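Stromal cell-derived factor 2-like protein (Arabidopsis thaliana, PDB 3MAL) takes part in protein quality control and the unfolded protein response in the endoplasmic reticulum, in complex with ERDJ3B and BIP1, and supports accumulation of the immune receptor EFR. Local coordinates at residues A[38-43]-A[48-53]; A[87-92]-A[116-121]; A[138-143]-A[189-194]. All blocks are in the same frame, centred on the assembly; numbering follows the deposited sequence.

Contact 1. Residues A[38-43]-A[48-53]; sequences HDVPYG and QQSVTG
The ring of Tyr42 lies flat against Ser50, whose CB sits over the centre of one face in a CH-pi contact, 3.6 Å from the ring centroid and 12° off its normal. The other aromatic group of this β-trefoil corner, the imidazole of His38, meets the same serine with its edge: NE2 donates to Ser50 OG at 2.9 Å, close to the ring plane but with a bent N-H...O angle of 137°, while CG1 of Val40 rests on one face of that imidazole. Here the chain leaves strand 34-38, turns through an inverse gamma turn centred on Asp39 and comes back beside strand 49-54, where Pro41 and Gln49 form an antiparallel non-hydrogen-bonded pair. Ser50 is the hub. With OG held between its own backbone N and carbonyl carbon (chi1 64°), the hydroxyl accepts the N-H of His38 NE2 and donates to Val40 O, 2.9 Å away and well above that carbonyl's plane. Val40 O also takes Ser50 N in a nearly straight bond, so two donors from one residue grip it. Tyr42 N binds Gln48 O, and Tyr42 OH, bonded to Val112 O, reaches across to strand 110-115. Gln49 OE1 is hydrogen-bonded to Ser37 OG of strand 34-38, and a water bridges its NE2, from which it accepts at 2.9 Å, to Asp39 OD1, to which it donates at 3.1 Å.

Contact 2. Residues A[87-92]-A[116-121]; sequences RLQHMK and GDDTNS
Gln89 reaches from its strand toward the loop at 116-121, and its tip meets Asp118 there. From CB the chain runs straight out: CG stands opposite the backbone N (chi1 -172°) and CD continues the extended line, carrying the amide to the carboxylate. At the end the oxygen and the nitrogen of the amide go to different partners. OE1 takes a hydrogen bond from Lys67 NZ, whereas NE2 donates to Asp118 OD2 over 3.1 Å and also to Arg94 O. The bond to the aspartate is almost linear (175°) and lies in the amide plane, yet it meets OD2 from above the carboxylate, with the two flat groups turned 70° apart. Arg94 further holds OD2 in a salt bridge, which probably favours the charged carboxylate. Two residues back along the strand, Arg87 NH1 reaches Ser121 OG at 3.0 Å in the guanidinium plane; NE of the same group is bonded to Pro68 O, and the serine oxygen to Asp125 OD2. The loop itself is shaped by a type I turn from Asp117 to Asn120, with an Asx turn at Asp117. These two side-chain bridges tie the connection between strands 110-115 and 127-131 to strand 85-90 of the barrel, beside Trp96 of strand 96-100.

Contact 3. Residues A[138-143]-A[189-194]; sequences WKQDQR and GVYLPL. With SO4 (sulfate ion), chain C; SO4 (sulfate ion), chain E.
Gln140 and Tyr191 meet through their polar ends: the tyrosine hydroxyl donates to Gln140 OE1, which lies at the ring's edge near its plane. The modelled OH to OE1 separation of 2.4 Å is very short, so the bond's exact length is doubtful. The side chains cross at about a right angle, with amide and ring planes 63° apart. Gln140 leads away from its backbone nitrogen (chi1 179°) and stays extended to CD, and Tyr191 OH also accepts a weak hydrogen bond from Gly189 N at 3.3 Å. One shell further out, Gln140 belongs to a type II turn from Lys139 to Gln142, and its NE2 bonds weakly to Asp141 OD1. Gln140 is backbone-bonded to Val16 and Asp141 to Ala186 of strand 184-190, while Tyr191 packs on Ile18 and Ile24; the N-terminal segment therefore lies against both partners. Lys139, the first residue of the turn, donates from NZ to two sulfates, at 2.8 Å to O2 of one and 3.0 Å to O4 of the other. Thr137 OG1 is bonded to NZ and, like Lys136 N, to sulfate. These ions probably came from the crystallisation liquor; the chemistry thus separates into a neutral amide-phenol bridge joining loop to C-terminal tail and a cationic lysine able to hold anions.

The three contacts come in series along the chain, each closing before the next opens: contacts 1 and 2 lie within the MIR 1 and MIR 2 ranges, and segment 138-143 of contact 3 within MIR 3. Contacts 1 and 2 are neighbours, with centres about 14 Å apart, and they touch where His38 N packs against His90 CE1 at 3.9 Å. Contacts 2 and 3 share the closed six-stranded barrel, through strands 85-90 and 184-190, their centres about 20 Å apart. Contact 1 instead belongs to the second antiparallel sheet, across the chain's centre from contact 3, about 26 Å between centres. Together they fasten the corner after strand 34-38, the loop after strand 110-115 and the C-terminal end.

Contact 1. Residues A[38-43]-A[48-53]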
loop_
_atom_site.group_PDB
_atom_site.type_symbol
_atom_site.label_atom_id
_atom_site.label_comp_id
_atom_site.label_asym_id
_atom_site.label_seq_id
_atom_site.Cartn_x
_atom_site.Cartn_y
_atom_site.Cartn_z
ATOM N N HIS A 38 10.247 -2.391 6.033
ATOM C CA HIS A 38 11.592 -2.428 6.579
ATOM C C HIS A 38 12.065 -3.868 6.483
ATOM O O HIS A 38 11.269 -4.747 6.192
ATOM C CB HIS A 38 11.624 -1.918 8.033
ATOM C CG HIS A 38 10.484 -2.384 8.909
ATOM N ND1 HIS A 38 10.154 -1.744 10.087
ATOM C CD2 HIS A 38 9.609 -3.409 8.785
ATOM C CE1 HIS A 38 9.143 -2.374 10.661
ATOM N NE2 HIS A 38 8.798 -3.391 9.896
ATOM N N ASP A 39 13.341 -4.100 6.785
ATOM C CA ASP A 39 13.976 -5.397 6.591
ATOM C C ASP A 39 13.783 -6.370 7.783
ATOM O O ASP A 39 14.760 -6.891 8.320
ATOM C CB ASP A 39 15.483 -5.180 6.298
ATOM C CG ASP A 39 16.188 -6.445 5.868
ATOM O OD1 ASP A 39 15.502 -7.427 5.504
ATOM O OD2 ASP A 39 17.454 -6.474 5.897
ATOM N N VAL A 40 12.534 -6.630 8.188
ATOM C CA VAL A 40 12.242 -7.531 9.332
ATOM C C VAL A 40 10.911 -8.237 9.127
ATOM O O VAL A 40 9.930 -7.615 8.753
ATOM C CB VAL A 40 12.296 -6.779 10.720
ATOM C CG1 VAL A 40 11.323 -5.664 10.811
ATOM C CG2 VAL A 40 12.108 -7.666 11.920
ATOM N N PRO A 41 10.876 -9.554 9.322
ATOM C CA PRO A 41 9.655 -10.325 9.084
ATOM C C PRO A 41 8.681 -10.369 10.233
ATOM O O PRO A 41 9.027 -10.078 11.357
ATOM C CB PRO A 41 10.167 -11.741 8.907
ATOM C CG PRO A 41 11.448 -11.804 9.693
ATOM C CD PRO A 41 12.022 -10.399 9.696
ATOM N N TYR A 42 7.450 -10.760 9.945
ATOM C CA TYR A 42 6.523 -11.131 10.973
ATOM C C TYR A 42 7.031 -12.426 11.595
ATOM O O TYR A 42 7.645 -13.261 10.908
ATOM C CB TYR A 42 5.144 -11.419 10.364
ATOM C CG TYR A 42 4.411 -10.210 9.865
ATOM C CD1 TYR A 42 3.992 -9.221 10.748
ATOM C CD2 TYR A 42 4.085 -10.077 8.519
ATOM C CE1 TYR A 42 3.288 -8.103 10.298
ATOM C CE2 TYR A 42 3.364 -8.959 8.056
ATOM C CZ TYR A 42 2.971 -7.979 8.956
ATOM O OH TYR A 42 2.275 -6.867 8.508
ATOM N N GLY A 43 6.726 -12.599 12.878
ATOM C CA GLY A 43 6.989 -13.846 13.567
ATOM C C GLY A 43 6.025 -14.959 13.222
ATOM O O GLY A 43 6.409 -16.107 13.133
ATOM N N GLN A 48 6.504 -13.520 6.295
ATOM C CA GLN A 48 7.085 -12.611 5.287
ATOM C C GLN A 48 7.472 -11.251 5.922
ATOM O O GLN A 48 7.184 -11.009 7.089
ATOM C CB GLN A 48 6.143 -12.434 4.082
ATOM C CG GLN A 48 5.978 -13.724 3.239
ATOM C CD GLN A 48 4.804 -13.671 2.284
ATOM O OE1 GLN A 48 4.247 -12.604 2.026
ATOM N NE2 GLN A 48 4.420 -14.823 1.759
ATOM N N GLN A 49 8.122 -10.383 5.143
ATOM C CA GLN A 49 8.517 -9.037 5.600
ATOM C C GLN A 49 7.295 -8.261 6.054
ATOM O O GLN A 49 6.265 -8.221 5.344
ATOM C CB GLN A 49 9.214 -8.288 4.464
ATOM C CG GLN A 49 9.782 -6.891 4.842
ATOM C CD GLN A 49 10.537 -6.250 3.683
ATOM O OE1 GLN A 49 10.076 -5.260 3.092
ATOM N NE2 GLN A 49 11.690 -6.824 3.335
ATOM N N SER A 50 7.405 -7.616 7.215
ATOM C CA SER A 50 6.282 -6.923 7.827
ATOM C C SER A 50 6.067 -5.517 7.262
ATOM O O SER A 50 6.960 -4.912 6.652
ATOM C CB SER A 50 6.466 -6.859 9.343
ATOM O OG SER A 50 7.616 -6.083 9.660
ATOM N N VAL A 51 4.835 -5.054 7.410
ATOM C CA VAL A 51 4.380 -3.748 6.922
ATOM C C VAL A 51 3.650 -3.107 8.122
ATOM O O VAL A 51 2.936 -3.794 8.845
ATOM C CB VAL A 51 3.432 -3.923 5.695
ATOM C CG1 VAL A 51 2.678 -2.612 5.382
ATOM C CG2 VAL A 51 4.206 -4.411 4.478
ATOM N N THR A 52 3.849 -1.807 8.337
ATOM C CA THR A 52 3.259 -1.086 9.468
ATOM C C THR A 52 2.819 0.310 9.074
ATOM O O THR A 52 3.086 0.774 7.947
ATOM C CB THR A 52 4.265 -0.914 10.652
ATOM O OG1 THR A 52 5.290 0.023 10.284
ATOM C CG2 THR A 52 4.886 -2.248 11.070
ATOM N N GLY A 53 2.128 0.972 10.001
ATOM C CA GLY A 53 1.882 2.400 9.926
ATOM C C GLY A 53 2.950 3.146 10.708
ATOM O O GLY A 53 3.182 2.857 11.864
HETATM O O HOH W 1 12.789 -8.850 5.016
#

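Contact 2. Residues A[87-92]-A[116-121]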
loop_
_atom_site.group_PDB
_atom_site.type_symbol
_atom_site.label_atom_id
_atom_site.label_comp_id
_atom_site.label_asym_id
_atom_site.label_seq_id
_atom_site.Cartn_x
_atom_site.Cartn_y
_atom_site.Cartn_z
ATOM N N ARG A 87 0.373 -2.329 -8.465
ATOM C CA ARG A 87 1.313 -2.903 -7.503
ATOM C C ARG A 87 2.020 -1.706 -6.829
ATOM O O ARG A 87 2.184 -0.638 -7.447
ATOM C CB ARG A 87 2.323 -3.822 -8.204
ATOM C CG ARG A 87 1.693 -5.087 -8.842
ATOM C CD ARG A 87 2.729 -6.061 -9.438
ATOM N NE ARG A 87 3.443 -5.469 -10.554
ATOM C CZ ARG A 87 4.581 -5.922 -11.068
ATOM N NH1 ARG A 87 5.178 -6.999 -10.574
ATOM N NH2 ARG A 87 5.144 -5.258 -12.058
ATOM N N LEU A 88 2.400 -1.873 -5.563
ATOM C CA LEU A 88 3.182 -0.871 -4.864
ATOM C C LEU A 88 4.469 -1.533 -4.433
ATOM O O LEU A 88 4.454 -2.455 -3.634
ATOM C CB LEU A 88 2.419 -0.303 -3.640
ATOM C CG LEU A 88 1.212 0.576 -3.980
ATOM C CD1 LEU A 88 0.426 0.880 -2.689
ATOM C CD2 LEU A 88 1.665 1.883 -4.667
ATOM N N GLN A 89 5.590 -1.086 -4.997
ATOM C CA GLN A 89 6.865 -1.718 -4.669
ATOM C C GLN A 89 7.604 -0.821 -3.690
ATOM O O GLN A 89 7.794 0.345 -3.961
ATOM C CB GLN A 89 7.700 -1.954 -5.932
ATOM C CG GLN A 89 8.960 -2.781 -5.648
ATOM C CD GLN A 89 9.800 -3.029 -6.900
ATOM O OE1 GLN A 89 9.840 -2.198 -7.821
ATOM N NE2 GLN A 89 10.493 -4.165 -6.925
ATOM N N HIS A 90 8.024 -1.387 -2.565
ATOM C CA HIS A 90 8.760 -0.677 -1.526
ATOM C C HIS A 90 10.118 -0.274 -2.091
ATOM O O HIS A 90 10.870 -1.126 -2.578
ATOM C CB HIS A 90 8.935 -1.599 -0.303
ATOM C CG HIS A 90 9.411 -0.897 0.932
ATOM N ND1 HIS A 90 10.581 -1.248 1.581
ATOM C CD2 HIS A 90 8.866 0.111 1.659
ATOM C CE1 HIS A 90 10.742 -0.477 2.642
ATOM N NE2 HIS A 90 9.721 0.362 2.709
ATOM N N MET A 91 10.436 1.017 -2.031
ATOM C CA MET A 91 11.645 1.510 -2.678
ATOM C C MET A 91 12.910 0.945 -2.047
ATOM O O MET A 91 13.855 0.586 -2.755
ATOM C CB MET A 91 11.712 3.032 -2.652
ATOM C CG MET A 91 10.950 3.737 -3.761
ATOM S SD MET A 91 11.379 5.508 -3.808
ATOM C CE MET A 91 12.967 5.498 -4.602
ATOM N N LYS A 92 12.922 0.870 -0.729
ATOM C CA LYS A 92 14.133 0.511 0.001
ATOM C C LYS A 92 14.468 -0.968 -0.081
ATOM O O LYS A 92 15.645 -1.311 -0.162
ATOM C CB LYS A 92 14.032 0.965 1.475
ATOM C CG LYS A 92 14.170 2.482 1.665
ATOM C CD LYS A 92 15.607 2.920 1.605
ATOM C CE LYS A 92 16.396 2.395 2.789
ATOM N NZ LYS A 92 15.784 2.821 4.044
ATOM N N GLY A 116 8.399 -11.145 -2.105
ATOM C CA GLY A 116 9.174 -11.293 -3.327
ATOM C C GLY A 116 10.269 -10.272 -3.522
ATOM O O GLY A 116 10.878 -9.797 -2.570
ATOM N N ASP A 117 10.528 -9.943 -4.773
ATOM C CA ASP A 117 11.568 -8.997 -5.091
ATOM C C ASP A 117 11.478 -8.722 -6.569
ATOM O O ASP A 117 10.480 -9.007 -7.187
ATOM C CB ASP A 117 12.945 -9.571 -4.748
ATOM C CG ASP A 117 13.253 -10.863 -5.509
ATOM O OD1 ASP A 117 12.857 -11.024 -6.673
ATOM O OD2 ASP A 117 13.885 -11.750 -4.929
ATOM N N ASP A 118 12.517 -8.173 -7.166
ATOM C CA ASP A 118 12.402 -7.860 -8.583
ATOM C C ASP A 118 12.277 -9.025 -9.545
ATOM O O ASP A 118 11.941 -8.824 -10.700
ATOM C CB ASP A 118 13.534 -6.978 -9.036
ATOM C CG ASP A 118 13.294 -5.565 -8.686
ATOM O OD1 ASP A 118 13.997 -5.085 -7.795
ATOM O OD2 ASP A 118 12.380 -4.948 -9.259
ATOM N N THR A 119 12.534 -10.231 -9.077
ATOM C CA THR A 119 12.426 -11.435 -9.904
ATOM C C THR A 119 11.211 -12.277 -9.526
ATOM O O THR A 119 10.952 -13.329 -10.128
ATOM C CB THR A 119 13.684 -12.312 -9.746
ATOM O OG1 THR A 119 13.752 -12.805 -8.394
ATOM C CG2 THR A 119 14.925 -11.496 -10.067
ATOM N N ASN A 120 10.471 -11.817 -8.518
ATOM C CA ASN A 120 9.423 -12.608 -7.919
ATOM C C ASN A 120 8.233 -11.728 -7.516
ATOM O O ASN A 120 8.279 -11.007 -6.521
ATOM C CB ASN A 120 9.986 -13.379 -6.712
ATOM C CG ASN A 120 9.032 -14.440 -6.186
ATOM O OD1 ASN A 120 8.138 -14.913 -6.912
ATOM N ND2 ASN A 120 9.207 -14.824 -4.906
ATOM N N SER A 121 7.181 -11.782 -8.325
ATOM C CA SER A 121 5.919 -11.118 -8.029
ATOM C C SER A 121 4.825 -12.096 -8.423
ATOM O O SER A 121 5.003 -12.885 -9.367
ATOM C CB SER A 121 5.804 -9.807 -8.838
ATOM O OG SER A 121 4.584 -9.116 -8.589
#

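Contact 3. Residues A[138-143]-A[189-194]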
loop_
_atom_site.group_PDB
_atom_site.type_symbol
_atom_site.label_atom_id
_atom_site.label_comp_id
_atom_site.label_asym_id
_atom_site.label_seq_id
_atom_site.Cartn_x
_atom_site.Cartn_y
_atom_site.Cartn_z
ATOM N N TRP A 138 -6.028 9.107 -10.453
ATOM C CA TRP A 138 -5.491 9.191 -9.103
ATOM C C TRP A 138 -4.688 10.492 -8.948
ATOM O O TRP A 138 -3.836 10.803 -9.793
ATOM C CB TRP A 138 -4.615 7.956 -8.820
ATOM C CG TRP A 138 -4.278 7.672 -7.358
ATOM C CD1 TRP A 138 -4.801 8.274 -6.243
ATOM C CD2 TRP A 138 -3.357 6.687 -6.878
ATOM N NE1 TRP A 138 -4.241 7.735 -5.104
ATOM C CE2 TRP A 138 -3.366 6.751 -5.466
ATOM C CE3 TRP A 138 -2.520 5.754 -7.510
ATOM C CZ2 TRP A 138 -2.559 5.921 -4.665
ATOM C CZ3 TRP A 138 -1.716 4.915 -6.712
ATOM C CH2 TRP A 138 -1.755 5.006 -5.301
ATOM N N LYS A 139 -4.971 11.232 -7.875
ATOM C CA LYS A 139 -4.287 12.480 -7.578
ATOM C C LYS A 139 -3.791 12.541 -6.138
ATOM O O LYS A 139 -4.306 11.853 -5.250
ATOM C CB LYS A 139 -5.199 13.693 -7.875
ATOM C CG LYS A 139 -5.594 13.797 -9.355
ATOM C CD LYS A 139 -6.589 14.926 -9.570
ATOM C CE LYS A 139 -7.170 14.862 -10.987
ATOM N NZ LYS A 139 -8.146 13.760 -11.066
ATOM N N GLN A 140 -2.785 13.374 -5.890
ATOM C CA GLN A 140 -2.334 13.604 -4.532
ATOM C C GLN A 140 -3.454 14.189 -3.667
ATOM O O GLN A 140 -4.234 15.017 -4.124
ATOM C CB GLN A 140 -1.134 14.547 -4.545
ATOM C CG GLN A 140 -0.613 14.862 -3.176
ATOM C CD GLN A 140 0.594 15.787 -3.217
ATOM O OE1 GLN A 140 1.723 15.349 -3.434
ATOM N NE2 GLN A 140 0.359 17.070 -2.963
ATOM N N ASP A 141 -3.538 13.743 -2.427
ATOM C CA ASP A 141 -4.574 14.172 -1.502
ATOM C C ASP A 141 -5.977 13.737 -1.790
ATOM O O ASP A 141 -6.844 14.128 -1.034
ATOM C CB ASP A 141 -4.628 15.697 -1.308
ATOM C CG ASP A 141 -3.329 16.256 -0.883
ATOM O OD1 ASP A 141 -2.705 16.978 -1.686
ATOM O OD2 ASP A 141 -2.905 15.961 0.251
ATOM N N GLN A 142 -6.271 12.962 -2.829
ATOM C CA GLN A 142 -7.687 12.543 -2.940
ATOM C C GLN A 142 -7.920 11.275 -2.137
ATOM O O GLN A 142 -7.015 10.466 -1.961
ATOM C CB GLN A 142 -8.230 12.389 -4.387
ATOM C CG GLN A 142 -7.444 11.499 -5.163
ATOM C CD GLN A 142 -8.032 11.036 -6.471
ATOM O OE1 GLN A 142 -8.746 11.732 -7.232
ATOM N NE2 GLN A 142 -7.638 9.874 -6.788
ATOM N N ARG A 143 -9.147 11.083 -1.677
ATOM C CA ARG A 143 -9.469 9.957 -0.819
ATOM C C ARG A 143 -9.643 8.713 -1.679
ATOM O O ARG A 143 -10.381 8.733 -2.678
ATOM C CB ARG A 143 -10.739 10.280 -0.035
ATOM C CG ARG A 143 -10.569 11.491 0.903
ATOM C CD ARG A 143 -11.910 12.048 1.379
ATOM N NE ARG A 143 -12.261 11.468 2.671
ATOM C CZ ARG A 143 -13.195 10.543 2.868
ATOM N NH1 ARG A 143 -13.915 10.083 1.847
ATOM N NH2 ARG A 143 -13.413 10.085 4.098
ATOM N N GLY A 189 4.676 12.886 -2.796
ATOM C CA GLY A 189 5.194 12.078 -3.881
ATOM C C GLY A 189 6.091 12.801 -4.863
ATOM O O GLY A 189 6.242 14.021 -4.812
ATOM N N VAL A 190 6.726 12.024 -5.730
ATOM C CA VAL A 190 7.389 12.565 -6.895
ATOM C C VAL A 190 6.704 11.922 -8.086
ATOM O O VAL A 190 6.790 10.705 -8.284
ATOM C CB VAL A 190 8.900 12.267 -6.885
ATOM C CG1 VAL A 190 9.540 12.698 -8.212
ATOM C CG2 VAL A 190 9.569 12.970 -5.699
ATOM N N TYR A 191 6.000 12.731 -8.865
ATOM C CA TYR A 191 5.152 12.211 -9.931
ATOM C C TYR A 191 5.766 12.408 -11.326
ATOM O O TYR A 191 6.116 13.540 -11.715
ATOM C CB TYR A 191 3.741 12.809 -9.825
ATOM C CG TYR A 191 3.221 12.877 -8.383
ATOM C CD1 TYR A 191 3.006 14.106 -7.763
ATOM C CD2 TYR A 191 2.967 11.724 -7.648
ATOM C CE1 TYR A 191 2.550 14.190 -6.455
ATOM C CE2 TYR A 191 2.495 11.795 -6.325
ATOM C CZ TYR A 191 2.297 13.033 -5.743
ATOM O OH TYR A 191 1.845 13.137 -4.446
ATOM N N LEU A 192 5.935 11.297 -12.054
ATOM C CA LEU A 192 6.529 11.351 -13.375
ATOM C C LEU A 192 5.596 12.124 -14.312
ATOM O O LEU A 192 4.358 12.087 -14.139
ATOM C CB LEU A 192 6.830 9.953 -13.921
ATOM C CG LEU A 192 7.850 9.057 -13.195
ATOM C CD1 LEU A 192 8.189 7.876 -14.095
ATOM C CD2 LEU A 192 9.147 9.842 -12.779
ATOM N N PRO A 193 6.180 12.844 -15.292
ATOM C CA PRO A 193 5.392 13.639 -16.232
ATOM C C PRO A 193 4.323 12.807 -16.908
ATOM O O PRO A 193 4.519 11.621 -17.166
ATOM C CB PRO A 193 6.425 14.121 -17.259
ATOM C CG PRO A 193 7.735 13.975 -16.606
ATOM C CD PRO A 193 7.624 12.941 -15.537
ATOM N N LEU A 194 3.185 13.429 -17.164
ATOM C CA LEU A 194 2.106 12.798 -17.921
ATOM C C LEU A 194 2.451 12.665 -19.376
ATOM O O LEU A 194 2.749 13.671 -20.049
ATOM C CB LEU A 194 0.836 13.633 -17.828
ATOM C CG LEU A 194 -0.146 13.376 -16.713
ATOM C CD1 LEU A 194 -1.126 14.576 -16.666
ATOM C CD2 LEU A 194 -0.874 12.063 -16.967
HETATM S S SO4 C . -10.775 14.770 -8.248
HETATM O O1 SO4 C . -12.136 15.230 -8.510
HETATM O O2 SO4 C . -10.335 14.027 -9.395
HETATM O O3 SO4 C . -9.903 15.896 -7.962
HETATM O O4 SO4 C . -10.807 13.868 -7.108
HETATM S S SO4 E . -10.686 13.431 -13.945
HETATM O O1 SO4 E . -11.806 12.986 -13.136
HETATM O O2 SO4 E . -10.952 13.099 -15.343
HETATM O O3 SO4 E . -10.530 14.876 -13.738
HETATM O O4 SO4 E . -9.479 12.737 -13.516
#